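Local atomic coordinates of amphoterin-induced protein 1 (Mus musculus, PDB entry 2XOT), a protein that promotes the growth and fasciculation of neurites and forms homodimers through its extracellular leucine-rich repeats. Residues Val116-Asn122 with Lys140-Asn146. Residues are numbered along the deposited sequence; the frame is centred on the assembly and turned at random.
Sequences VLLLYNN and KLYLSQN
Leu-117 and Leu-141 occupy equivalent places in two successive leucine-rich repeats, the fourth and fifth of this solenoid, and they illustrate how one coil of the fold is pinned to the next. Strands 116-118 and 140-142 run parallel with their axes 4.9 Å apart. Leu-117 uses both its backbone polar atoms on the neighbour: its N donates to Lys-140 O at 3.0 Å, and its O accepts the N-H of Tyr-142, both nearly straight at 173°. Beyond the strands the ladder continues, Leu-119 N giving to Tyr-142 O at 2.8 Å and Asn-121 N to Ser-144 O; Asn-122 N reaches Gln-145 O only weakly.

Leu-117 and Leu-141 point into the coil, joined there by Leu-119 and Leu-143. With CG anti to the backbone N (chi1 177°), Leu-141 holds its CD1 against Leu-117 CD2, 3.8 Å away, and Leu-119 CD1 meets that same Leu-141 CD1. On the face shared by Val-116 and Leu-118, the ring of Tyr-142 lies alongside Leu-118, and its OH is hydrogen-bonded to Asn-21 of the second subunit, so this strand face belongs to the homodimer interface. Ser-144 OG, 3.2 Å from Tyr-120 CB, is buried with no polar partner in the model.

Asn-122 and Asn-146 are successive rungs of the asparagine ladder characteristic of these repeats. Asn-122 is satisfied at both ends, OD1 taking Leu-100 N while ND2 serves Leu-95 O. An alanine in place of Asn-146 would take away the amide of this rung and is likely to leave backbone polar groups between the two coils short of a partner. The ND2 of Asn-122 also donates to Leu-119 O at 3.1 Å, approaching from above the carbonyl plane, 73° out of it.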
ATOM      1  N   VAL B 116       8.787   1.458   3.390  1.00 19.86           N
ATOM      2  CA  VAL B 116       9.600   1.678   2.167  1.00 19.46           C
ATOM      3  C   VAL B 116      10.474   2.940   2.342  1.00 19.55           C
ATOM      4  O   VAL B 116       9.955   3.995   2.690  1.00 19.15           O
ATOM      5  CB  VAL B 116       8.696   1.873   0.940  1.00 19.68           C
ATOM      6  CG1 VAL B 116       9.512   2.084  -0.330  1.00 18.79           C
ATOM      7  CG2 VAL B 116       7.708   0.697   0.767  1.00 20.87           C
ATOM      8  N   LEU B 117      11.779   2.817   2.108  1.00 19.53           N
ATOM      9  CA  LEU B 117      12.715   3.947   2.171  1.00 20.06           C
ATOM     10  C   LEU B 117      13.491   4.052   0.871  1.00 20.37           C
ATOM     11  O   LEU B 117      14.221   3.128   0.492  1.00 21.29           O
ATOM     12  CB  LEU B 117      13.687   3.752   3.330  1.00 19.91           C
ATOM     13  CG  LEU B 117      14.777   4.800   3.546  1.00 19.90           C
ATOM     14  CD1 LEU B 117      14.170   6.222   3.514  1.00 20.04           C
ATOM     15  CD2 LEU B 117      15.493   4.534   4.845  1.00 19.44           C
ATOM     16  N   LEU B 118      13.323   5.175   0.184  1.00 20.78           N
ATOM     17  CA  LEU B 118      13.970   5.431  -1.103  1.00 20.31           C
ATOM     18  C   LEU B 118      15.116   6.397  -0.905  1.00 20.01           C
ATOM     19  O   LEU B 118      14.907   7.504  -0.413  1.00 20.55           O
ATOM     20  CB  LEU B 118      12.954   6.041  -2.068  1.00 21.28           C
ATOM     21  CG  LEU B 118      11.966   5.164  -2.828  1.00 22.35           C
ATOM     22  CD1 LEU B 118      11.310   4.129  -1.985  1.00 23.46           C
ATOM     23  CD2 LEU B 118      10.915   6.031  -3.559  1.00 21.44           C
ATOM     24  N   LEU B 119      16.331   5.973  -1.247  1.00 18.82           N
ATOM     25  CA  LEU B 119      17.544   6.783  -1.072  1.00 19.81           C
ATOM     26  C   LEU B 119      18.403   6.706  -2.320  1.00 19.35           C
ATOM     27  O   LEU B 119      19.599   6.983  -2.289  1.00 19.00           O
ATOM     28  CB  LEU B 119      18.358   6.295   0.150  1.00 18.94           C
ATOM     29  CG  LEU B 119      17.803   6.630   1.538  1.00 19.72           C
ATOM     30  CD1 LEU B 119      18.415   5.741   2.590  1.00 18.83           C
ATOM     31  CD2 LEU B 119      18.046   8.094   1.890  1.00 20.66           C
ATOM     32  N   TYR B 120      17.799   6.284  -3.418  1.00 20.09           N
ATOM     33  CA  TYR B 120      18.569   6.094  -4.651  1.00 20.40           C
ATOM     34  C   TYR B 120      18.923   7.454  -5.266  1.00 20.55           C
ATOM     35  O   TYR B 120      18.274   8.462  -5.005  1.00 20.93           O
ATOM     36  CB  TYR B 120      17.823   5.181  -5.649  1.00 19.83           C
ATOM     37  CG  TYR B 120      16.528   5.726  -6.202  1.00 19.58           C
ATOM     38  CD1 TYR B 120      16.511   6.485  -7.374  1.00 18.29           C
ATOM     39  CD2 TYR B 120      15.304   5.446  -5.584  1.00 17.42           C
ATOM     40  CE1 TYR B 120      15.335   6.970  -7.885  1.00 17.26           C
ATOM     41  CE2 TYR B 120      14.125   5.926  -6.086  1.00 17.32           C
ATOM     42  CZ  TYR B 120      14.141   6.698  -7.253  1.00 17.37           C
ATOM     43  OH  TYR B 120      12.982   7.208  -7.773  1.00 17.93           O
ATOM     44  N   ASN B 121      19.972   7.466  -6.056  1.00 21.59           N
ATOM     45  CA  ASN B 121      20.450   8.668  -6.704  1.00 22.15           C
ATOM     46  C   ASN B 121      20.773   9.788  -5.722  1.00 23.38           C
ATOM     47  O   ASN B 121      20.221  10.890  -5.813  1.00 24.35           O
ATOM     48  CB  ASN B 121      19.478   9.147  -7.777  1.00 21.74           C
ATOM     49  CG  ASN B 121      20.105  10.201  -8.684  1.00 22.06           C
ATOM     50  OD1 ASN B 121      19.412  11.026  -9.276  1.00 26.72           O
ATOM     51  ND2 ASN B 121      21.421  10.187  -8.772  1.00 21.24           N
ATOM     52  N   ASN B 122      21.668   9.477  -4.786  1.00 24.85           N
ATOM     53  CA  ASN B 122      22.237  10.442  -3.838  1.00 25.66           C
ATOM     54  C   ASN B 122      23.785  10.403  -3.907  1.00 26.34           C
ATOM     55  O   ASN B 122      24.341   9.946  -4.892  1.00 27.33           O
ATOM     56  CB  ASN B 122      21.721  10.132  -2.440  1.00 25.31           C
ATOM     57  CG  ASN B 122      20.428  10.835  -2.135  1.00 26.41           C
ATOM     58  OD1 ASN B 122      20.427  12.042  -1.889  1.00 27.67           O
ATOM     59  ND2 ASN B 122      19.304  10.088  -2.126  1.00 23.60           N
ATOM     60  N   LYS B 140      11.456  -2.552   2.210  1.00 20.76           N
ATOM     61  CA  LYS B 140      12.163  -2.233   0.959  1.00 21.09           C
ATOM     62  C   LYS B 140      13.115  -1.046   1.156  1.00 20.00           C
ATOM     63  O   LYS B 140      12.683   0.021   1.566  1.00 20.99           O
ATOM     64  CB  LYS B 140      11.166  -1.865  -0.151  1.00 20.88           C
ATOM     65  CG  LYS B 140      10.122  -2.940  -0.489  1.00 22.03           C
ATOM     66  CD  LYS B 140       9.028  -2.380  -1.368  1.00 21.95           C
ATOM     67  CE  LYS B 140       7.911  -3.380  -1.591  1.00 25.79           C
ATOM     68  NZ  LYS B 140       6.938  -2.850  -2.628  1.00 30.69           N
ATOM     69  N   LEU B 141      14.388  -1.231   0.848  1.00 19.30           N
ATOM     70  CA  LEU B 141      15.378  -0.157   0.922  1.00 18.81           C
ATOM     71  C   LEU B 141      16.116   0.002  -0.410  1.00 18.34           C
ATOM     72  O   LEU B 141      16.896  -0.874  -0.816  1.00 17.72           O
ATOM     73  CB  LEU B 141      16.372  -0.449   2.041  1.00 18.50           C
ATOM     74  CG  LEU B 141      17.556   0.483   2.289  1.00 19.63           C
ATOM     75  CD1 LEU B 141      17.097   1.944   2.580  1.00 17.17           C
ATOM     76  CD2 LEU B 141      18.426  -0.111   3.442  1.00 19.22           C
ATOM     77  N   TYR B 142      15.900   1.149  -1.056  1.00 17.62           N
ATOM     78  CA  TYR B 142      16.457   1.421  -2.388  1.00 17.73           C
ATOM     79  C   TYR B 142      17.647   2.376  -2.254  1.00 18.42           C
ATOM     80  O   TYR B 142      17.484   3.509  -1.841  1.00 17.97           O
ATOM     81  CB  TYR B 142      15.410   2.050  -3.289  1.00 17.42           C
ATOM     82  CG  TYR B 142      14.260   1.143  -3.746  1.00 17.50           C
ATOM     83  CD1 TYR B 142      14.249   0.596  -5.025  1.00 17.66           C
ATOM     84  CD2 TYR B 142      13.174   0.883  -2.929  1.00 18.44           C
ATOM     85  CE1 TYR B 142      13.201  -0.198  -5.463  1.00 17.66           C
ATOM     86  CE2 TYR B 142      12.101   0.083  -3.365  1.00 17.03           C
ATOM     87  CZ  TYR B 142      12.144  -0.470  -4.617  1.00 17.80           C
ATOM     88  OH  TYR B 142      11.108  -1.248  -5.080  1.00 18.36           O
ATOM     89  N   LEU B 143      18.825   1.889  -2.621  1.00 19.64           N
ATOM     90  CA  LEU B 143      20.094   2.580  -2.463  1.00 20.47           C
ATOM     91  C   LEU B 143      20.885   2.604  -3.766  1.00 20.73           C
ATOM     92  O   LEU B 143      22.098   2.863  -3.768  1.00 21.08           O
ATOM     93  CB  LEU B 143      20.904   1.883  -1.359  1.00 20.05           C
ATOM     94  CG  LEU B 143      20.560   2.313   0.076  1.00 21.09           C
ATOM     95  CD1 LEU B 143      21.016   1.254   1.105  1.00 21.07           C
ATOM     96  CD2 LEU B 143      21.196   3.702   0.375  1.00 20.11           C
ATOM     97  N   SER B 144      20.211   2.359  -4.880  1.00 21.18           N
ATOM     98  CA  SER B 144      20.880   2.351  -6.186  1.00 22.59           C
ATOM     99  C   SER B 144      21.351   3.752  -6.555  1.00 23.33           C
ATOM    100  O   SER B 144      20.889   4.730  -5.989  1.00 22.89           O
ATOM    101  CB  SER B 144      19.947   1.819  -7.267  1.00 22.83           C
ATOM    102  OG  SER B 144      18.891   2.733  -7.471  1.00 25.48           O
ATOM    103  N   GLN B 145      22.272   3.829  -7.507  1.00 24.61           N
ATOM    104  CA  GLN B 145      22.900   5.082  -7.949  1.00 25.39           C
ATOM    105  C   GLN B 145      23.436   5.888  -6.787  1.00 25.55           C
ATOM    106  O   GLN B 145      23.110   7.067  -6.637  1.00 25.86           O
ATOM    107  CB  GLN B 145      21.956   5.945  -8.796  1.00 26.10           C
ATOM    108  CG  GLN B 145      20.730   5.228  -9.387  1.00 30.62           C
ATOM    109  CD  GLN B 145      20.989   4.645 -10.714  1.00 34.62           C
ATOM    110  OE1 GLN B 145      21.883   5.096 -11.414  1.00 40.14           O
ATOM    111  NE2 GLN B 145      20.201   3.632 -11.096  1.00 35.41           N
ATOM    112  N   ASN B 146      24.251   5.245  -5.955  1.00 25.69           N
ATOM    113  CA  ASN B 146      25.100   5.943  -4.988  1.00 25.78           C
ATOM    114  C   ASN B 146      26.577   5.591  -5.269  1.00 25.83           C
ATOM    115  O   ASN B 146      26.881   5.121  -6.348  1.00 26.00           O
ATOM    116  CB  ASN B 146      24.661   5.597  -3.570  1.00 25.75           C
ATOM    117  CG  ASN B 146      23.382   6.302  -3.180  1.00 26.08           C
ATOM    118  OD1 ASN B 146      22.286   5.717  -3.196  1.00 21.58           O
ATOM    119  ND2 ASN B 146      23.511   7.565  -2.818  1.00 19.70           N
TER